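Iron-binding protein (PDB 4M7O) probably binds an iron compound, as a solute-binding protein of the periplasmic binding protein family, for delivery to a membrane transporter. Local coordinates at residues A[64-67]-A[68-71]; A[182-185]-A[186-190]; A[222-225]-A[226-229]. All blocks are in the same frame, centred on the assembly; numbering follows the deposited sequence.

Contact 1. Residues A[64-67]-A[68-71]; sequences QFDA and MNLN
Asp66 O accepts the backbone N of Asn69 at 3.0 Å and closes a type I beta turn from Asp66 to Asn69. The bond is somewhat bent, with an N-H...O angle of 141°. Asp66 adds a second grip through its side chain: OD1 takes Met68 N at 3.1 Å, an Asx turn laid over the beta turn. With CG anti to the backbone N (chi1 -172°), the carboxylate lies alongside the chain that follows, and Met68 N meets OD1 from above the carboxylate plane, 42° out of it. Two waters bridge the bend. One gives a hydrogen to Ala67 O and accepts from Leu70 N, each at 2.8 Å; the other accepts from Asp66 N at 3.0 Å and, weakly, from Asn71 N. Within the bend, Leu70 turns one methyl back: CD2 lies 3.7 Å from Phe65 CB and 3.8 Å from Ala67 CA, an apolar bridge between the end of the strand and the returning chain. The turn joins strand 63-65, an outermost strand of the parallel sheet, to helix 72-77, whose start Asn71 caps by accepting Glu74 N at OD1. Phe65 pairs by backbone with Val48 and Thr50 and packs on helix 72-77, while Leu70 rests on Val96 and Leu97 of helix 94-102.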
loop_
_atom_site.group_PDB
_atom_site.type_symbol
_atom_site.label_atom_id
_atom_site.label_comp_id
_atom_site.label_asym_id
_atom_site.label_seq_id
_atom_site.Cartn_x
_atom_site.Cartn_y
_atom_site.Cartn_z
ATOM N N GLN A 64 8.039 -18.542 9.690
ATOM C CA GLN A 64 6.958 -17.936 8.925
ATOM C C GLN A 64 5.646 -18.010 9.685
ATOM O O GLN A 64 5.263 -19.075 10.174
ATOM C CB GLN A 64 6.788 -18.663 7.603
ATOM C CG GLN A 64 7.878 -18.407 6.598
ATOM C CD GLN A 64 7.538 -19.015 5.263
ATOM O OE1 GLN A 64 6.487 -18.716 4.677
ATOM N NE2 GLN A 64 8.408 -19.896 4.780
ATOM N N PHE A 65 4.954 -16.882 9.773
ATOM C CA PHE A 65 3.692 -16.828 10.490
ATOM C C PHE A 65 2.563 -16.407 9.566
ATOM O O PHE A 65 2.735 -15.523 8.712
ATOM C CB PHE A 65 3.801 -15.861 11.665
ATOM C CG PHE A 65 4.816 -16.283 12.681
ATOM C CD1 PHE A 65 4.513 -17.265 13.607
ATOM C CD2 PHE A 65 6.092 -15.734 12.689
ATOM C CE1 PHE A 65 5.458 -17.691 14.553
ATOM C CE2 PHE A 65 7.046 -16.156 13.635
ATOM C CZ PHE A 65 6.725 -17.134 14.561
ATOM N N ASP A 66 1.415 -17.059 9.724
ATOM C CA ASP A 66 0.213 -16.659 9.008
ATOM C C ASP A 66 -0.457 -15.597 9.851
ATOM O O ASP A 66 -1.033 -15.916 10.888
ATOM C CB ASP A 66 -0.727 -17.853 8.858
ATOM C CG ASP A 66 -1.909 -17.561 7.953
ATOM O OD1 ASP A 66 -2.220 -16.367 7.698
ATOM O OD2 ASP A 66 -2.535 -18.540 7.491
ATOM N N ALA A 67 -0.393 -14.343 9.411
ATOM C CA ALA A 67 -0.934 -13.229 10.187
ATOM C C ALA A 67 -2.444 -13.333 10.394
ATOM O O ALA A 67 -2.994 -12.707 11.316
ATOM C CB ALA A 67 -0.586 -11.910 9.529
HETATM N N MSE A 68 -3.115 -14.109 9.544
HETATM C CA MSE A 68 -4.568 -14.259 9.646
HETATM C C MSE A 68 -4.928 -15.429 10.542
HETATM O O MSE A 68 -6.044 -15.511 11.057
HETATM C CB MSE A 68 -5.204 -14.437 8.268
HETATM C CG MSE A 68 -5.222 -13.162 7.432
HETATM SE SE MSE A 68 -6.247 -11.723 8.279
HETATM C CE MSE A 68 -7.945 -12.648 8.446
ATOM N N ASN A 69 -3.970 -16.324 10.739
ATOM C CA ASN A 69 -4.201 -17.527 11.527
ATOM C C ASN A 69 -3.001 -17.807 12.435
ATOM O O ASN A 69 -2.368 -18.857 12.332
ATOM C CB ASN A 69 -4.475 -18.711 10.586
ATOM C CG ASN A 69 -5.733 -18.508 9.724
ATOM O OD1 ASN A 69 -5.645 -18.381 8.495
ATOM N ND2 ASN A 69 -6.907 -18.484 10.371
ATOM N N LEU A 70 -2.686 -16.856 13.314
ATOM C CA LEU A 70 -1.428 -16.886 14.066
ATOM C C LEU A 70 -1.356 -18.026 15.064
ATOM O O LEU A 70 -2.264 -18.203 15.876
ATOM C CB LEU A 70 -1.184 -15.562 14.795
ATOM C CG LEU A 70 -0.660 -14.395 13.955
ATOM C CD1 LEU A 70 -0.531 -13.145 14.816
ATOM C CD2 LEU A 70 0.678 -14.732 13.313
ATOM N N ASN A 71 -0.270 -18.796 14.991
ATOM C CA ASN A 71 0.005 -19.856 15.963
ATOM C C ASN A 71 0.671 -19.268 17.213
ATOM O O ASN A 71 1.872 -19.007 17.207
ATOM C CB ASN A 71 0.909 -20.926 15.328
ATOM C CG ASN A 71 1.022 -22.193 16.175
ATOM O OD1 ASN A 71 1.172 -22.134 17.399
ATOM N ND2 ASN A 71 0.953 -23.347 15.518
HETATM O O HOH W 1 1.280 -18.938 11.996
HETATM O O HOH W 2 -3.993 -14.338 13.398
#

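Contact 2. Residues A[182-185]-A[186-190]; sequences FNDM and LEKLD
A Schellman motif ends helix 181-188, and the end of the helix is tied by side-chain pairs four residues apart. Leu189 N still reaches Met185 O at 3.0 Å, but Asp190 takes the C-prime position with a positive phi of 55° and ends the helix; its N bonds to Glu187 O at 3.1 Å, and Ala191 N returns to Leu186 O. On one flank Lys188 NZ forms a salt bridge at 2.9 Å with Asp184 OD1, which offers its syn lone pair. The lysine chain bends at chi2 (48°), which folds it back along the preceding turn. A water donates to Asp184 OD2 at 2.6 Å, and Ile116 N bonds to the same oxygen, so both carboxylate oxygens are engaged. Alongside, Asn183 ND2 donates to Glu187 OE2 at 3.2 Å, coming from well above the carboxylate plane (77° out of it). The other end of that amide, OD1, is bonded to Asn193 ND2, which fixes which way the amide faces. The apolar side of the helix packs on two elements: Phe182 and Leu186 rest on strand 162-168, and Leu186, Met185 and Leu189 meet helix 264-275, Leu186 at Ile275 and the other two at Leu268.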
loop_
_atom_site.group_PDB
_atom_site.type_symbol
_atom_site.label_atom_id
_atom_site.label_comp_id
_atom_site.label_asym_id
_atom_site.label_seq_id
_atom_site.Cartn_x
_atom_site.Cartn_y
_atom_site.Cartn_z
ATOM N N PHE A 182 -4.417 6.040 -2.775
ATOM C CA PHE A 182 -4.564 6.262 -4.209
ATOM C C PHE A 182 -4.835 7.723 -4.528
ATOM O O PHE A 182 -4.409 8.209 -5.577
ATOM C CB PHE A 182 -5.656 5.371 -4.793
ATOM C CG PHE A 182 -5.386 3.902 -4.618
ATOM C CD1 PHE A 182 -4.151 3.375 -4.957
ATOM C CD2 PHE A 182 -6.355 3.054 -4.099
ATOM C CE1 PHE A 182 -3.875 2.017 -4.783
ATOM C CE2 PHE A 182 -6.090 1.696 -3.926
ATOM C CZ PHE A 182 -4.851 1.180 -4.273
ATOM N N ASN A 183 -5.535 8.432 -3.642
ATOM C CA ASN A 183 -5.828 9.838 -3.921
ATOM C C ASN A 183 -4.592 10.700 -3.769
ATOM O O ASN A 183 -4.380 11.617 -4.555
ATOM C CB ASN A 183 -6.967 10.397 -3.064
ATOM C CG ASN A 183 -7.232 11.862 -3.346
ATOM O OD1 ASN A 183 -7.900 12.204 -4.324
ATOM N ND2 ASN A 183 -6.705 12.737 -2.491
ATOM N N ASP A 184 -3.770 10.399 -2.766
ATOM C CA ASP A 184 -2.559 11.182 -2.561
ATOM C C ASP A 184 -1.603 10.995 -3.729
ATOM O O ASP A 184 -0.942 11.949 -4.161
ATOM C CB ASP A 184 -1.867 10.822 -1.249
ATOM C CG ASP A 184 -0.677 11.723 -0.961
ATOM O OD1 ASP A 184 -0.810 12.955 -1.113
ATOM O OD2 ASP A 184 0.396 11.204 -0.596
HETATM N N MSE A 185 -1.544 9.774 -4.256
HETATM C CA MSE A 185 -0.688 9.502 -5.412
HETATM C C MSE A 185 -1.132 10.342 -6.610
HETATM O O MSE A 185 -0.312 11.010 -7.241
HETATM C CB MSE A 185 -0.667 8.008 -5.749
HETATM C CG MSE A 185 -0.038 7.148 -4.664
HETATM SE SE MSE A 185 0.146 5.286 -5.224
HETATM C CE MSE A 185 -1.127 4.483 -4.013
ATOM N N LEU A 186 -2.428 10.320 -6.904
ATOM C CA LEU A 186 -2.991 11.175 -7.943
ATOM C C LEU A 186 -2.586 12.633 -7.770
ATOM O O LEU A 186 -2.169 13.282 -8.731
ATOM C CB LEU A 186 -4.517 11.078 -7.957
ATOM C CG LEU A 186 -5.090 9.744 -8.434
ATOM C CD1 LEU A 186 -6.630 9.743 -8.369
ATOM C CD2 LEU A 186 -4.608 9.464 -9.848
ATOM N N GLU A 187 -2.709 13.151 -6.551
ATOM C CA GLU A 187 -2.430 14.565 -6.322
ATOM C C GLU A 187 -0.954 14.874 -6.532
ATOM O O GLU A 187 -0.609 15.925 -7.062
ATOM C CB GLU A 187 -2.909 15.010 -4.939
ATOM C CG GLU A 187 -4.428 14.959 -4.766
ATOM C CD GLU A 187 -4.889 15.591 -3.460
ATOM O OE1 GLU A 187 -4.019 15.936 -2.625
ATOM O OE2 GLU A 187 -6.119 15.742 -3.269
ATOM N N LYS A 188 -0.087 13.945 -6.147
ATOM C CA LYS A 188 1.350 14.111 -6.364
ATOM C C LYS A 188 1.684 14.087 -7.851
ATOM O O LYS A 188 2.631 14.735 -8.296
ATOM C CB LYS A 188 2.143 13.024 -5.624
ATOM C CG LYS A 188 2.676 13.453 -4.269
ATOM C CD LYS A 188 1.593 14.134 -3.452
ATOM C CE LYS A 188 2.133 14.670 -2.138
ATOM N NZ LYS A 188 1.022 15.191 -1.291
ATOM N N LEU A 189 0.887 13.354 -8.618
ATOM C CA LEU A 189 1.113 13.232 -10.052
ATOM C C LEU A 189 0.376 14.311 -10.828
ATOM O O LEU A 189 0.320 14.267 -12.057
ATOM C CB LEU A 189 0.712 11.836 -10.533
ATOM C CG LEU A 189 1.632 10.742 -9.979
ATOM C CD1 LEU A 189 1.192 9.360 -10.448
ATOM C CD2 LEU A 189 3.066 11.026 -10.374
ATOM N N ASP A 190 -0.174 15.281 -10.100
ATOM C CA ASP A 190 -0.935 16.398 -10.684
ATOM C C ASP A 190 -2.091 15.923 -11.578
ATOM O O ASP A 190 -2.346 16.482 -12.652
ATOM C CB ASP A 190 -0.013 17.383 -11.431
ATOM C CG ASP A 190 -0.728 18.678 -11.839
ATOM O OD1 ASP A 190 -1.475 19.256 -11.018
ATOM O OD2 ASP A 190 -0.551 19.113 -12.997
HETATM O O HOH W 3 1.965 12.755 0.709
#

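Contact 3. Residues A[222-225]-A[226-229]; sequences GKSK and SDYI
Ser224 is the N-cap of helix 225-234, and Lys225 and Ser226 are its first two residues. Ser224 OG accepts Asp227 N at 3.2 Å with an N-H...O angle of 144°. Its chi1 of 67° sets OG between the backbone N and the carbonyl carbon, facing into the turn, where OG comes within 3.0 Å of Asp227 CG. Ser224 O takes Tyr228 N at 3.2 Å and receives a weak second bond from Asp227 N. Ser226 turns its hydroxyl back along the helix start, with OG 3.4 Å from Ser224 OG. Lys225 carries the next backbone bond, its O accepting Ile229 N at 3.0 Å with an N-H...O angle of 161°. Its extended side chain starts across the isoleucine, CG lying 3.9 Å from Ile229 CD1, before NZ leads off to a long, weak ion pair with Glu250. Tyr228 leaves this exposed face for strands 216-219 and 249-251, and its OH bonds to Glu166. The chemistry is that of a capped helix start: the Ser224 hydroxyl and carbonyl take up the amide hydrogens of Asp227 and Tyr228, and the carboxylate of Asp227 probably gains from lying near the positive end of the helix dipole.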
loop_
_atom_site.group_PDB
_atom_site.type_symbol
_atom_site.label_atom_id
_atom_site.label_comp_id
_atom_site.label_asym_id
_atom_site.label_seq_id
_atom_site.Cartn_x
_atom_site.Cartn_y
_atom_site.Cartn_z
ATOM N N GLY A 222 -6.203 -5.864 -9.136
ATOM C CA GLY A 222 -5.181 -6.801 -9.578
ATOM C C GLY A 222 -5.681 -7.790 -10.614
ATOM O O GLY A 222 -5.153 -8.897 -10.725
ATOM N N LYS A 223 -6.708 -7.393 -11.361
ATOM C CA LYS A 223 -7.250 -8.215 -12.434
ATOM C C LYS A 223 -6.385 -7.985 -13.657
ATOM O O LYS A 223 -5.706 -6.967 -13.753
ATOM C CB LYS A 223 -8.672 -7.773 -12.793
ATOM C CG LYS A 223 -9.641 -7.598 -11.638
ATOM C CD LYS A 223 -10.299 -8.916 -11.273
ATOM C CE LYS A 223 -11.623 -8.698 -10.546
ATOM N NZ LYS A 223 -12.095 -9.966 -9.927
ATOM N N SER A 224 -6.430 -8.910 -14.608
ATOM C CA SER A 224 -5.746 -8.711 -15.874
ATOM C C SER A 224 -6.434 -7.567 -16.594
ATOM O O SER A 224 -7.612 -7.312 -16.364
ATOM C CB SER A 224 -5.837 -9.970 -16.728
ATOM O OG SER A 224 -7.174 -10.201 -17.132
ATOM N N LYS A 225 -5.703 -6.870 -17.451
ATOM C CA LYS A 225 -6.265 -5.733 -18.160
ATOM C C LYS A 225 -7.443 -6.166 -19.013
ATOM O O LYS A 225 -8.469 -5.507 -19.021
ATOM C CB LYS A 225 -5.195 -5.078 -19.037
ATOM C CG LYS A 225 -5.627 -3.764 -19.678
ATOM C CD LYS A 225 -4.491 -3.211 -20.542
ATOM C CE LYS A 225 -4.788 -1.814 -21.079
ATOM N NZ LYS A 225 -3.583 -1.240 -21.756
ATOM N N SER A 226 -7.301 -7.283 -19.720
ATOM C CA SER A 226 -8.368 -7.764 -20.597
ATOM C C SER A 226 -9.656 -8.068 -19.831
ATOM O O SER A 226 -10.751 -7.882 -20.358
ATOM C CB SER A 226 -7.912 -9.008 -21.361
ATOM O OG SER A 226 -7.573 -10.059 -20.467
ATOM N N ASP A 227 -9.520 -8.538 -18.592
ATOM C CA ASP A 227 -10.680 -8.866 -17.758
ATOM C C ASP A 227 -11.450 -7.624 -17.324
ATOM O O ASP A 227 -12.686 -7.612 -17.339
ATOM C CB ASP A 227 -10.260 -9.672 -16.523
ATOM C CG ASP A 227 -10.053 -11.146 -16.828
ATOM O OD1 ASP A 227 -9.975 -11.510 -18.022
ATOM O OD2 ASP A 227 -9.958 -11.942 -15.869
ATOM N N TYR A 228 -10.721 -6.583 -16.933
ATOM C CA TYR A 228 -11.370 -5.343 -16.532
ATOM C C TYR A 228 -12.011 -4.694 -17.746
ATOM O O TYR A 228 -13.103 -4.131 -17.645
ATOM C CB TYR A 228 -10.379 -4.396 -15.861
ATOM C CG TYR A 228 -10.998 -3.107 -15.359
ATOM C CD1 TYR A 228 -12.134 -3.119 -14.557
ATOM C CD2 TYR A 228 -10.431 -1.885 -15.664
ATOM C CE1 TYR A 228 -12.689 -1.941 -14.088
ATOM C CE2 TYR A 228 -10.981 -0.700 -15.204
ATOM C CZ TYR A 228 -12.107 -0.729 -14.420
ATOM O OH TYR A 228 -12.645 0.457 -13.963
ATOM N N ILE A 229 -11.340 -4.797 -18.894
ATOM C CA ILE A 229 -11.887 -4.286 -20.147
ATOM C C ILE A 229 -13.205 -4.982 -20.483
ATOM O O ILE A 229 -14.158 -4.328 -20.908
ATOM C CB ILE A 229 -10.884 -4.422 -21.326
ATOM C CG1 ILE A 229 -9.698 -3.471 -21.148
ATOM C CG2 ILE A 229 -11.551 -4.118 -22.654
ATOM C CD1 ILE A 229 -8.598 -3.671 -22.180
#

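In the fold
Along the chain the three contacts come in series. Contact 1 takes in the end of edge strand 63-65 of the five-stranded parallel sheet and the loop after it, whereas contacts 2 and 3 belong to elements of the mixed sheet: helix 181-188 lies between strands 174-176 and 192-193 in the chain, and helix 225-234 between the parallel strands 216-219 and 249-251. Contacts 1 and 2 stand on opposite sides of the chain's centre, their centres about 34 Å apart; the centres of contacts 1 and 3 are about 30 Å apart, those of contacts 2 and 3 about 22 Å, and none touches another. This division fits the two-lobed architecture of such binding proteins, with helix 133-152 connecting the lobes and ligand probably bound between them.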